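Probable tRNA pseudouridine synthase D (Methanosarcina mazei, PDB 1Z2Z) probably catalyses the isomerisation of uridine to pseudouridine at position 13 of transfer RNAs. Local coordinates at residues N279-R284 / N358-E363; G11-S16 / R285-I290; A339-Y344 / T384-L389. All blocks are in the same frame, centred on the assembly; numbering follows the deposited sequence.

Interaction 1: N279-R284 / N358-E363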
ATOM      1  N   ASN A 279       9.213   7.540   4.787  1.00 32.10           N
ATOM      2  CA  ASN A 279       8.882   8.385   3.634  1.00 33.19           C
ATOM      3  C   ASN A 279       9.749   9.625   3.623  1.00 33.25           C
ATOM      4  O   ASN A 279      10.393   9.943   2.627  1.00 32.74           O
ATOM      5  CB  ASN A 279       7.411   8.813   3.688  1.00 33.33           C
ATOM      6  CG  ASN A 279       6.472   7.742   3.183  1.00 31.80           C
ATOM      7  OD1 ASN A 279       5.377   7.566   3.716  1.00 34.01           O
ATOM      8  ND2 ASN A 279       6.886   7.032   2.143  1.00 30.21           N
ATOM      9  N   ILE A 280       9.741  10.340   4.737  1.00 34.24           N
ATOM     10  CA  ILE A 280      10.539  11.550   4.860  1.00 35.30           C
ATOM     11  C   ILE A 280      11.951  11.249   4.383  1.00 36.74           C
ATOM     12  O   ILE A 280      12.454  11.895   3.461  1.00 37.42           O
ATOM     13  CB  ILE A 280      10.590  12.003   6.314  1.00 34.83           C
ATOM     14  CG1 ILE A 280       9.162  12.093   6.855  1.00 34.32           C
ATOM     15  CG2 ILE A 280      11.270  13.336   6.417  1.00 35.21           C
ATOM     16  CD1 ILE A 280       9.091  12.524   8.277  1.00 34.98           C
ATOM     17  N   ILE A 281      12.572  10.246   5.010  1.00 36.30           N
ATOM     18  CA  ILE A 281      13.934   9.837   4.680  1.00 34.40           C
ATOM     19  C   ILE A 281      14.151   9.622   3.190  1.00 34.93           C
ATOM     20  O   ILE A 281      15.126  10.113   2.620  1.00 35.79           O
ATOM     21  CB  ILE A 281      14.322   8.544   5.421  1.00 33.73           C
ATOM     22  CG1 ILE A 281      14.506   8.840   6.914  1.00 32.09           C
ATOM     23  CG2 ILE A 281      15.598   7.943   4.815  1.00 32.86           C
ATOM     24  CD1 ILE A 281      14.624   7.611   7.788  1.00 27.78           C
ATOM     25  N   LEU A 282      13.244   8.887   2.564  1.00 34.48           N
ATOM     26  CA  LEU A 282      13.347   8.600   1.143  1.00 35.45           C
ATOM     27  C   LEU A 282      13.367   9.874   0.302  1.00 38.41           C
ATOM     28  O   LEU A 282      13.990   9.918  -0.766  1.00 38.80           O
ATOM     29  CB  LEU A 282      12.181   7.727   0.707  1.00 33.39           C
ATOM     30  CG  LEU A 282      12.561   6.696  -0.352  1.00 35.67           C
ATOM     31  CD1 LEU A 282      11.334   5.848  -0.662  1.00 38.41           C
ATOM     32  CD2 LEU A 282      13.093   7.374  -1.613  1.00 35.68           C
ATOM     33  N   CYS A 283      12.678  10.903   0.794  1.00 40.23           N
ATOM     34  CA  CYS A 283      12.580  12.199   0.125  1.00 40.43           C
ATOM     35  C   CYS A 283      13.866  12.975   0.286  1.00 41.54           C
ATOM     36  O   CYS A 283      14.497  13.384  -0.692  1.00 41.68           O
ATOM     37  CB  CYS A 283      11.442  13.020   0.736  1.00 40.52           C
ATOM     38  SG  CYS A 283       9.781  12.412   0.402  1.00 39.36           S
ATOM     39  N   ARG A 284      14.230  13.192   1.544  1.00 42.99           N
ATOM     40  CA  ARG A 284      15.443  13.916   1.888  1.00 43.38           C
ATOM     41  C   ARG A 284      16.580  13.352   1.039  1.00 44.60           C
ATOM     42  O   ARG A 284      17.395  14.098   0.508  1.00 46.35           O
ATOM     43  CB  ARG A 284      15.744  13.735   3.375  1.00 41.56           C
ATOM     44  CG  ARG A 284      16.309  14.964   4.040  1.00 42.18           C
ATOM     45  CD  ARG A 284      15.310  16.111   4.018  1.00 43.02           C
ATOM     46  NE  ARG A 284      14.248  15.972   5.012  1.00 43.51           N
ATOM     47  CZ  ARG A 284      13.157  16.736   5.046  1.00 44.66           C
ATOM     48  NH1 ARG A 284      12.985  17.686   4.135  1.00 44.66           N
ATOM     49  NH2 ARG A 284      12.238  16.559   5.990  1.00 42.06           N
ATOM     50  N   ASN A 358      20.193  10.342   9.833  1.00 51.93           N
ATOM     51  CA  ASN A 358      20.316  10.993  11.133  1.00 53.33           C
ATOM     52  C   ASN A 358      19.711  12.399  11.108  1.00 52.62           C
ATOM     53  O   ASN A 358      19.341  12.942  12.144  1.00 52.27           O
ATOM     54  CB  ASN A 358      21.792  11.028  11.556  1.00 54.92           C
ATOM     55  CG  ASN A 358      22.305   9.654  11.986  1.00 57.10           C
ATOM     56  OD1 ASN A 358      21.952   9.156  13.060  1.00 58.62           O
ATOM     57  ND2 ASN A 358      23.125   9.029  11.142  1.00 57.97           N
ATOM     58  N   GLY A 359      19.593  12.975   9.920  1.00 52.87           N
ATOM     59  CA  GLY A 359      19.015  14.300   9.812  1.00 53.64           C
ATOM     60  C   GLY A 359      17.494  14.292   9.846  1.00 54.11           C
ATOM     61  O   GLY A 359      16.859  15.340  10.005  1.00 53.54           O
ATOM     62  N   VAL A 360      16.898  13.119   9.677  1.00 54.36           N
ATOM     63  CA  VAL A 360      15.445  13.027   9.715  1.00 55.30           C
ATOM     64  C   VAL A 360      15.019  12.697  11.140  1.00 55.37           C
ATOM     65  O   VAL A 360      14.021  13.211  11.640  1.00 54.60           O
ATOM     66  CB  VAL A 360      14.909  11.939   8.754  1.00 55.43           C
ATOM     67  CG1 VAL A 360      13.406  11.797   8.920  1.00 55.92           C
ATOM     68  CG2 VAL A 360      15.231  12.312   7.318  1.00 54.32           C
ATOM     69  N   LEU A 361      15.789  11.841  11.797  1.00 56.50           N
ATOM     70  CA  LEU A 361      15.480  11.465  13.165  1.00 57.16           C
ATOM     71  C   LEU A 361      15.734  12.657  14.066  1.00 58.26           C
ATOM     72  O   LEU A 361      15.105  12.793  15.111  1.00 59.14           O
ATOM     73  CB  LEU A 361      16.367  10.309  13.599  1.00 55.68           C
ATOM     74  CG  LEU A 361      16.527   9.229  12.528  1.00 56.64           C
ATOM     75  CD1 LEU A 361      17.584   8.229  12.983  1.00 56.41           C
ATOM     76  CD2 LEU A 361      15.195   8.547  12.258  1.00 53.24           C
ATOM     77  N   LYS A 362      16.655  13.523  13.650  1.00 59.04           N
ATOM     78  CA  LYS A 362      17.013  14.699  14.433  1.00 59.90           C
ATOM     79  C   LYS A 362      15.899  15.744  14.469  1.00 61.20           C
ATOM     80  O   LYS A 362      15.357  16.038  15.537  1.00 61.93           O
ATOM     81  CB  LYS A 362      18.296  15.325  13.878  1.00 59.61           C
ATOM     82  CG  LYS A 362      18.952  16.345  14.805  1.00 59.78           C
ATOM     83  CD  LYS A 362      20.235  16.882  14.197  1.00 60.09           C
ATOM     84  CE  LYS A 362      20.924  17.884  15.110  1.00 60.56           C
ATOM     85  NZ  LYS A 362      22.156  18.432  14.461  1.00 61.46           N
ATOM     86  N   GLU A 363      15.560  16.304  13.310  1.00 61.68           N
ATOM     87  CA  GLU A 363      14.512  17.318  13.237  1.00 62.80           C
ATOM     88  C   GLU A 363      13.189  16.781  13.772  1.00 63.71           C
ATOM     89  O   GLU A 363      12.397  17.516  14.370  1.00 64.49           O
ATOM     90  CB  GLU A 363      14.313  17.804  11.795  1.00 61.98           C
ATOM     91  CG  GLU A 363      13.753  16.766  10.831  1.00 62.05           C
ATOM     92  CD  GLU A 363      13.350  17.362   9.481  1.00 62.46           C
ATOM     93  OE1 GLU A 363      13.026  16.589   8.546  1.00 61.00           O
ATOM     94  OE2 GLU A 363      13.350  18.607   9.353  1.00 63.54           O
TER
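Val360 turns its isopropyl group into the side of a neighbouring helix and packs against both Ile280 and Ile281. One branch, CG1, meets CG2 of Ile280 at 3.6 Å, the two side chains crossing at a slant, and also borders CG1 of Ile281. CG2 of Val360 lies 3.6 Å from that same CG1 of Ile281, which is as near to CB of Val360. Ile281 touches through CG1, the methylene of its longer branch, which comes nearer than the direction of its CB would suggest. These three residues are buried and entirely apolar where they meet, the dense end of the interface. The pair illustrates steeply crossed helix packing: helix 263-287 and helix 352-363, both within the TRUD region that marks this family of pseudouridine synthases, run at 129° between their N-to-C directions, and their local axes approach to 9.5 Å, with the nearest CA atoms, those of Ile281 and Val360, 6.1 Å apart. Toward solvent the character changes. Arg284 and Glu363 reach for each other from opposite directions and form a salt bridge, Arg284 NH2 to Glu363 OE1, at 2.7 Å. The glutamate has its CG lodged between the backbone N and the carbonyl carbon (chi1 67°) and is extended beyond, whereas the arginine chain bends twice, at chi2 and chi3, before its guanidinium arrives. The two flat groups stand 75° apart, so the ion pair is made through one nitrogen and one oxygen, not as the coplanar pair in which two nitrogens face two oxygens. Val360 CG2 lies near the guanidinium plane at its edge, so the apolar part borders the charged one. Through NH1, Arg284 has a long, weak ion pair with Glu287, farther along its own helix.

Interaction 2: G11-S16 / R285-I290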
ATOM      1  N   GLY A  11       4.723  12.113   5.450  1.00 38.24           N
ATOM      2  CA  GLY A  11       6.104  12.041   5.011  1.00 39.76           C
ATOM      3  C   GLY A  11       6.478  12.397   3.590  1.00 40.91           C
ATOM      4  O   GLY A  11       7.513  13.031   3.363  1.00 42.11           O
ATOM      5  N   ILE A  12       5.665  11.976   2.630  1.00 41.51           N
ATOM      6  CA  ILE A  12       5.928  12.274   1.227  1.00 41.15           C
ATOM      7  C   ILE A  12       5.763  13.769   1.035  1.00 41.58           C
ATOM      8  O   ILE A  12       4.933  14.383   1.697  1.00 42.61           O
ATOM      9  CB  ILE A  12       4.934  11.555   0.349  1.00 40.37           C
ATOM     10  CG1 ILE A  12       4.941  10.076   0.743  1.00 40.17           C
ATOM     11  CG2 ILE A  12       5.252  11.827  -1.130  1.00 38.26           C
ATOM     12  CD1 ILE A  12       3.849   9.248   0.107  1.00 40.96           C
ATOM     13  N   ASN A  13       6.554  14.358   0.145  1.00 40.88           N
ATOM     14  CA  ASN A  13       6.458  15.791  -0.088  1.00 40.81           C
ATOM     15  C   ASN A  13       7.111  16.204  -1.392  1.00 40.41           C
ATOM     16  O   ASN A  13       7.522  17.348  -1.544  1.00 41.78           O
ATOM     17  CB  ASN A  13       7.110  16.565   1.056  1.00 40.51           C
ATOM     18  CG  ASN A  13       8.609  16.707   0.881  1.00 43.82           C
ATOM     19  OD1 ASN A  13       9.324  15.730   0.637  1.00 42.78           O
ATOM     20  ND2 ASN A  13       9.096  17.936   1.008  1.00 44.89           N
ATOM     21  N   LEU A  14       7.208  15.283  -2.337  1.00 39.67           N
ATOM     22  CA  LEU A  14       7.821  15.616  -3.612  1.00 39.62           C
ATOM     23  C   LEU A  14       7.613  14.524  -4.634  1.00 38.91           C
ATOM     24  O   LEU A  14       6.707  13.715  -4.497  1.00 38.88           O
ATOM     25  CB  LEU A  14       9.313  15.876  -3.425  1.00 39.81           C
ATOM     26  CG  LEU A  14      10.093  14.730  -2.791  1.00 39.36           C
ATOM     27  CD1 LEU A  14      10.800  13.887  -3.842  1.00 39.45           C
ATOM     28  CD2 LEU A  14      11.095  15.336  -1.857  1.00 43.73           C
ATOM     29  N   TYR A  15       8.477  14.505  -5.645  1.00 39.31           N
ATOM     30  CA  TYR A  15       8.397  13.543  -6.740  1.00 40.00           C
ATOM     31  C   TYR A  15       9.793  13.246  -7.288  1.00 41.62           C
ATOM     32  O   TYR A  15      10.551  14.171  -7.586  1.00 42.00           O
ATOM     33  CB  TYR A  15       7.544  14.126  -7.871  1.00 38.21           C
ATOM     34  CG  TYR A  15       6.122  14.486  -7.490  1.00 37.07           C
ATOM     35  CD1 TYR A  15       5.109  13.530  -7.526  1.00 36.80           C
ATOM     36  CD2 TYR A  15       5.776  15.793  -7.136  1.00 36.07           C
ATOM     37  CE1 TYR A  15       3.785  13.867  -7.230  1.00 37.22           C
ATOM     38  CE2 TYR A  15       4.449  16.138  -6.837  1.00 36.38           C
ATOM     39  CZ  TYR A  15       3.463  15.170  -6.889  1.00 36.14           C
ATOM     40  OH  TYR A  15       2.157  15.487  -6.605  1.00 34.93           O
ATOM     41  N   SER A  16      10.129  11.967  -7.439  1.00 43.01           N
ATOM     42  CA  SER A  16      11.443  11.596  -7.967  1.00 42.60           C
ATOM     43  C   SER A  16      11.614  12.170  -9.382  1.00 44.10           C
ATOM     44  O   SER A  16      12.734  12.364  -9.866  1.00 44.56           O
ATOM     45  CB  SER A  16      11.599  10.073  -8.004  1.00 41.44           C
ATOM     46  OG  SER A  16      11.137   9.534  -9.229  1.00 41.00           O
ATOM     47  N   ARG A 285      16.623  12.033   0.891  1.00 44.57           N
ATOM     48  CA  ARG A 285      17.672  11.422   0.094  1.00 45.53           C
ATOM     49  C   ARG A 285      17.519  11.753  -1.384  1.00 45.57           C
ATOM     50  O   ARG A 285      18.511  11.852  -2.106  1.00 46.33           O
ATOM     51  CB  ARG A 285      17.686   9.909   0.291  1.00 46.42           C
ATOM     52  CG  ARG A 285      18.817   9.203  -0.438  1.00 45.96           C
ATOM     53  CD  ARG A 285      19.104   7.869   0.220  1.00 46.12           C
ATOM     54  NE  ARG A 285      20.216   7.154  -0.393  1.00 45.21           N
ATOM     55  CZ  ARG A 285      20.251   6.781  -1.666  1.00 44.72           C
ATOM     56  NH1 ARG A 285      21.306   6.129  -2.133  1.00 44.59           N
ATOM     57  NH2 ARG A 285      19.234   7.061  -2.468  1.00 44.80           N
ATOM     58  N   ILE A 286      16.279  11.907  -1.839  1.00 45.89           N
ATOM     59  CA  ILE A 286      16.023  12.254  -3.234  1.00 46.45           C
ATOM     60  C   ILE A 286      16.408  13.719  -3.420  1.00 47.14           C
ATOM     61  O   ILE A 286      16.762  14.144  -4.519  1.00 47.29           O
ATOM     62  CB  ILE A 286      14.530  12.071  -3.623  1.00 45.78           C
ATOM     63  CG1 ILE A 286      14.167  10.583  -3.605  1.00 46.67           C
ATOM     64  CG2 ILE A 286      14.271  12.657  -5.013  1.00 44.38           C
ATOM     65  CD1 ILE A 286      12.684  10.282  -3.823  1.00 43.97           C
ATOM     66  N   GLU A 287      16.328  14.491  -2.342  1.00 46.81           N
ATOM     67  CA  GLU A 287      16.698  15.892  -2.415  1.00 47.35           C
ATOM     68  C   GLU A 287      18.209  16.015  -2.402  1.00 47.25           C
ATOM     69  O   GLU A 287      18.776  16.821  -3.131  1.00 48.21           O
ATOM     70  CB  GLU A 287      16.120  16.673  -1.241  1.00 48.57           C
ATOM     71  CG  GLU A 287      14.618  16.797  -1.262  1.00 49.81           C
ATOM     72  CD  GLU A 287      14.116  17.603  -0.094  1.00 49.89           C
ATOM     73  OE1 GLU A 287      14.542  17.323   1.049  1.00 51.48           O
ATOM     74  OE2 GLU A 287      13.293  18.511  -0.314  1.00 50.88           O
ATOM     75  N   ALA A 288      18.860  15.212  -1.568  1.00 47.34           N
ATOM     76  CA  ALA A 288      20.311  15.247  -1.469  1.00 46.37           C
ATOM     77  C   ALA A 288      20.976  14.972  -2.817  1.00 46.18           C
ATOM     78  O   ALA A 288      22.175  15.202  -2.975  1.00 47.16           O
ATOM     79  CB  ALA A 288      20.789  14.238  -0.435  1.00 47.20           C
ATOM     80  N   GLY A 289      20.200  14.493  -3.789  1.00 43.74           N
ATOM     81  CA  GLY A 289      20.751  14.203  -5.104  1.00 41.07           C
ATOM     82  C   GLY A 289      21.323  12.799  -5.256  1.00 40.57           C
ATOM     83  O   GLY A 289      21.877  12.458  -6.306  1.00 39.53           O
ATOM     84  N   ILE A 290      21.195  11.981  -4.211  1.00 39.72           N
ATOM     85  CA  ILE A 290      21.701  10.603  -4.238  1.00 39.88           C
ATOM     86  C   ILE A 290      20.621   9.676  -4.820  1.00 39.46           C
ATOM     87  O   ILE A 290      19.640   9.373  -4.147  1.00 37.40           O
ATOM     88  CB  ILE A 290      22.048  10.088  -2.803  1.00 40.87           C
ATOM     89  CG1 ILE A 290      22.855  11.139  -2.014  1.00 39.27           C
ATOM     90  CG2 ILE A 290      22.788   8.758  -2.901  1.00 39.13           C
ATOM     91  CD1 ILE A 290      24.287  11.366  -2.476  1.00 37.07           C
TER
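Asn13 opens the contact loosely, its amide ND2 lying 4.4 Å from Glu287 OE2, too far to count as a bond. Leu14 comes next and does most of the work. Its CG, placed between the backbone N and the carbonyl carbon (chi1 57°), is carried toward the helix. The two methyls beyond it meet different residues: CD1 lies 3.9 Å from Ile286 CG2 and 4.1 Å from Ile286 CD1, while CD2 rests against the aliphatic part of Glu287, 3.9 Å from CG. A serine here would probably leave Ile286 and the Glu287 methylenes without their apolar cover and open a gap between chain and helix. Tyr15 points its CB away from the helix end; its side chain touches Arg427 and Glu428. Ser16 returns to the interface by its carbon atoms, CA standing 4.2 Å from Ile286 CG2, while its hydroxyl OG is hydrogen-bonded to Gln163 and more weakly to Glu428. Seen as an example of an irregular segment draped over a helix end, residues 11-16 cross the C-terminal part of helix 263-287 near the surface. Helix 423-430 adjoins the segment, its Arg427 hydrogen-bonded through NH2 to the carbonyl oxygen of Leu14, and Gln163 brings in the end of helix 146-163.

Interaction 3: A339-Y344 / T384-L389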
ATOM      1  N   ALA A 339      16.363   1.858   3.026  1.00 37.91           N
ATOM      2  CA  ALA A 339      16.182   3.002   3.911  1.00 38.29           C
ATOM      3  C   ALA A 339      15.722   2.437   5.237  1.00 39.33           C
ATOM      4  O   ALA A 339      15.114   1.378   5.289  1.00 41.11           O
ATOM      5  CB  ALA A 339      15.139   3.937   3.347  1.00 39.08           C
ATOM      6  N   PRO A 340      15.979   3.151   6.325  1.00 39.62           N
ATOM      7  CA  PRO A 340      15.589   2.680   7.651  1.00 40.70           C
ATOM      8  C   PRO A 340      14.155   2.844   8.095  1.00 43.45           C
ATOM      9  O   PRO A 340      13.512   3.852   7.828  1.00 44.60           O
ATOM     10  CB  PRO A 340      16.529   3.441   8.567  1.00 40.19           C
ATOM     11  CG  PRO A 340      16.610   4.765   7.891  1.00 41.00           C
ATOM     12  CD  PRO A 340      16.786   4.376   6.421  1.00 40.69           C
ATOM     13  N   LEU A 341      13.657   1.826   8.782  1.00 45.98           N
ATOM     14  CA  LEU A 341      12.325   1.872   9.351  1.00 48.46           C
ATOM     15  C   LEU A 341      12.642   1.823  10.845  1.00 50.58           C
ATOM     16  O   LEU A 341      12.554   0.779  11.486  1.00 51.33           O
ATOM     17  CB  LEU A 341      11.489   0.665   8.900  1.00 48.71           C
ATOM     18  CG  LEU A 341      10.545   0.875   7.700  1.00 46.91           C
ATOM     19  CD1 LEU A 341      10.061  -0.445   7.146  1.00 47.40           C
ATOM     20  CD2 LEU A 341       9.365   1.705   8.136  1.00 48.59           C
ATOM     21  N   PRO A 342      13.049   2.969  11.407  1.00 52.77           N
ATOM     22  CA  PRO A 342      13.418   3.173  12.815  1.00 54.45           C
ATOM     23  C   PRO A 342      12.734   2.289  13.868  1.00 56.21           C
ATOM     24  O   PRO A 342      11.524   2.067  13.821  1.00 56.32           O
ATOM     25  CB  PRO A 342      13.140   4.667  13.032  1.00 55.03           C
ATOM     26  CG  PRO A 342      12.203   5.040  11.882  1.00 54.87           C
ATOM     27  CD  PRO A 342      12.808   4.266  10.757  1.00 52.72           C
ATOM     28  N   GLY A 343      13.540   1.799  14.813  1.00 57.52           N
ATOM     29  CA  GLY A 343      13.065   0.956  15.901  1.00 58.45           C
ATOM     30  C   GLY A 343      14.073   1.040  17.035  1.00 59.41           C
ATOM     31  O   GLY A 343      14.465   2.136  17.427  1.00 59.79           O
ATOM     32  N   TYR A 344      14.505  -0.093  17.576  1.00 59.71           N
ATOM     33  CA  TYR A 344      15.497  -0.046  18.643  1.00 60.30           C
ATOM     34  C   TYR A 344      16.642  -0.984  18.307  1.00 61.47           C
ATOM     35  O   TYR A 344      17.503  -1.261  19.142  1.00 62.58           O
ATOM     36  CB  TYR A 344      14.866  -0.425  19.985  1.00 60.27           C
ATOM     37  CG  TYR A 344      14.444  -1.874  20.116  1.00 60.20           C
ATOM     38  CD1 TYR A 344      15.385  -2.902  20.100  1.00 60.58           C
ATOM     39  CD2 TYR A 344      13.111  -2.215  20.305  1.00 59.20           C
ATOM     40  CE1 TYR A 344      15.012  -4.228  20.276  1.00 61.00           C
ATOM     41  CE2 TYR A 344      12.725  -3.542  20.482  1.00 60.17           C
ATOM     42  CZ  TYR A 344      13.682  -4.541  20.469  1.00 60.47           C
ATOM     43  OH  TYR A 344      13.323  -5.852  20.676  1.00 60.74           O
ATOM     44  N   THR A 384      13.197  -2.131  11.029  1.00 51.91           N
ATOM     45  CA  THR A 384      13.500  -2.959   9.867  1.00 50.29           C
ATOM     46  C   THR A 384      14.168  -2.083   8.817  1.00 49.60           C
ATOM     47  O   THR A 384      14.433  -0.911   9.076  1.00 48.74           O
ATOM     48  CB  THR A 384      12.215  -3.598   9.291  1.00 50.96           C
ATOM     49  OG1 THR A 384      12.319  -3.712   7.863  1.00 51.17           O
ATOM     50  CG2 THR A 384      10.995  -2.770   9.663  1.00 51.46           C
ATOM     51  N   ARG A 385      14.456  -2.640   7.644  1.00 48.99           N
ATOM     52  CA  ARG A 385      15.097  -1.859   6.592  1.00 48.91           C
ATOM     53  C   ARG A 385      14.519  -2.188   5.212  1.00 49.03           C
ATOM     54  O   ARG A 385      15.036  -3.045   4.499  1.00 49.82           O
ATOM     55  CB  ARG A 385      16.614  -2.100   6.627  1.00 48.99           C
ATOM     56  CG  ARG A 385      17.457  -0.948   6.084  1.00 47.94           C
ATOM     57  CD  ARG A 385      18.883  -0.956   6.650  1.00 45.83           C
ATOM     58  NE  ARG A 385      19.219   0.323   7.277  1.00 45.18           N
ATOM     59  CZ  ARG A 385      19.580   1.418   6.615  1.00 43.68           C
ATOM     60  NH1 ARG A 385      19.847   2.534   7.280  1.00 39.59           N
ATOM     61  NH2 ARG A 385      19.696   1.395   5.294  1.00 43.02           N
ATOM     62  N   ARG A 386      13.444  -1.489   4.848  1.00 48.91           N
ATOM     63  CA  ARG A 386      12.764  -1.680   3.566  1.00 48.43           C
ATOM     64  C   ARG A 386      13.542  -1.089   2.412  1.00 46.78           C
ATOM     65  O   ARG A 386      14.252  -0.102   2.579  1.00 47.66           O
ATOM     66  CB  ARG A 386      11.373  -1.031   3.589  1.00 51.03           C
ATOM     67  CG  ARG A 386      10.218  -1.937   4.030  1.00 55.73           C
ATOM     68  CD  ARG A 386       9.789  -2.948   2.941  1.00 58.73           C
ATOM     69  NE  ARG A 386       8.370  -3.306   3.057  1.00 61.96           N
ATOM     70  CZ  ARG A 386       7.706  -4.106   2.220  1.00 63.85           C
ATOM     71  NH1 ARG A 386       8.326  -4.655   1.180  1.00 62.90           N
ATOM     72  NH2 ARG A 386       6.409  -4.349   2.417  1.00 63.92           N
ATOM     73  N   GLU A 387      13.393  -1.685   1.234  1.00 45.40           N
ATOM     74  CA  GLU A 387      14.072  -1.193   0.049  1.00 45.39           C
ATOM     75  C   GLU A 387      13.614   0.234  -0.230  1.00 44.97           C
ATOM     76  O   GLU A 387      12.708   0.749   0.432  1.00 44.40           O
ATOM     77  CB  GLU A 387      13.763  -2.074  -1.159  1.00 48.30           C
ATOM     78  CG  GLU A 387      12.281  -2.180  -1.501  1.00 54.04           C
ATOM     79  CD  GLU A 387      11.546  -3.188  -0.629  1.00 55.90           C
ATOM     80  OE1 GLU A 387      11.910  -4.385  -0.664  1.00 56.89           O
ATOM     81  OE2 GLU A 387      10.603  -2.786   0.086  1.00 58.66           O
ATOM     82  N   VAL A 388      14.224   0.863  -1.229  1.00 44.12           N
ATOM     83  CA  VAL A 388      13.909   2.246  -1.570  1.00 42.29           C
ATOM     84  C   VAL A 388      13.270   2.435  -2.937  1.00 40.96           C
ATOM     85  O   VAL A 388      12.313   3.184  -3.071  1.00 43.00           O
ATOM     86  CB  VAL A 388      15.185   3.112  -1.486  1.00 40.07           C
ATOM     87  CG1 VAL A 388      14.893   4.513  -1.954  1.00 41.96           C
ATOM     88  CG2 VAL A 388      15.681   3.137  -0.067  1.00 38.58           C
ATOM     89  N   LEU A 389      13.814   1.773  -3.947  1.00 40.07           N
ATOM     90  CA  LEU A 389      13.301   1.871  -5.298  1.00 40.44           C
ATOM     91  C   LEU A 389      12.286   0.765  -5.546  1.00 42.51           C
ATOM     92  O   LEU A 389      12.446  -0.360  -5.072  1.00 44.94           O
ATOM     93  CB  LEU A 389      14.442   1.737  -6.298  1.00 40.46           C
ATOM     94  CG  LEU A 389      14.053   1.452  -7.754  1.00 42.32           C
ATOM     95  CD1 LEU A 389      13.275   2.630  -8.335  1.00 42.32           C
ATOM     96  CD2 LEU A 389      15.308   1.194  -8.582  1.00 41.30           C
TER
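Arg385 lays one face of its guanidinium over the Ala339-Pro340 peptide, so that Pro340 N lies over the centre of that face, 4.0 Å above the plane, and the Ala339 carbonyl carbon stands over the same face nearer its rim. Its CG, anti to the backbone N (chi1 -153°), passes 3.4 Å from Ala339 O, and a bend at chi3 then turns the flat group back over the proline, where NH1 comes to 3.7 Å from Pro340 CB. The charge is answered beyond these segments: NH1 makes a salt bridge with Glu357 of helix 352-363, and NH2 is hydrogen-bonded to Thr338. Between the two chains runs a short antiparallel pairing, a single bridge in which Leu341 and Thr384 form a hydrogen-bonded pair: Leu341 N donates to Thr384 O at 2.9 Å, and Thr384 N returns a bond of 3.0 Å to Leu341 O. A third bond, Ala339 N to Arg386 O, is nearly straight at 174° and fastens the chains farther along. This is an example of two loops of the TRUD region joined by their backbones. Leu341 lies side by side with Thr384 and Arg386, all pointing the same way; its CD1 is 3.6 Å from Thr384 CG2 and 3.5 Å from Arg386 CG. Arg386 then leads its guanidinium off to the surface, where NH1 joins Glu387 OE2 in a salt bridge. At the other end Val388 sets CG2 against Ala339 CB, at 3.5 Å, beside helix 263-287, whose Tyr278 touches Ala339 and whose Leu282 touches Val388.

How the interactions relate
Helix 263-287 is the common element. Interactions 1 and 2 use successive parts of it, their centres 10 Å apart, and they join where Cys283 CB meets Leu14 CD2 at 3.5 Å. Interaction 3 is centred 12 Å from interaction 1 and packs on the same helix: Ile281 CD1 reaches Pro340 CG at 3.5 Å and Leu282 CD2 reaches Val388 CG1 at 3.4 Å. Interactions 2 and 3 do not touch, their nearest atoms being about 5 Å apart and their centres about 16 Å. One helix thus collects a partner helix, an N-terminal segment and a pair of loops. All three contacts lie away from Asp86, the predicted nucleophile.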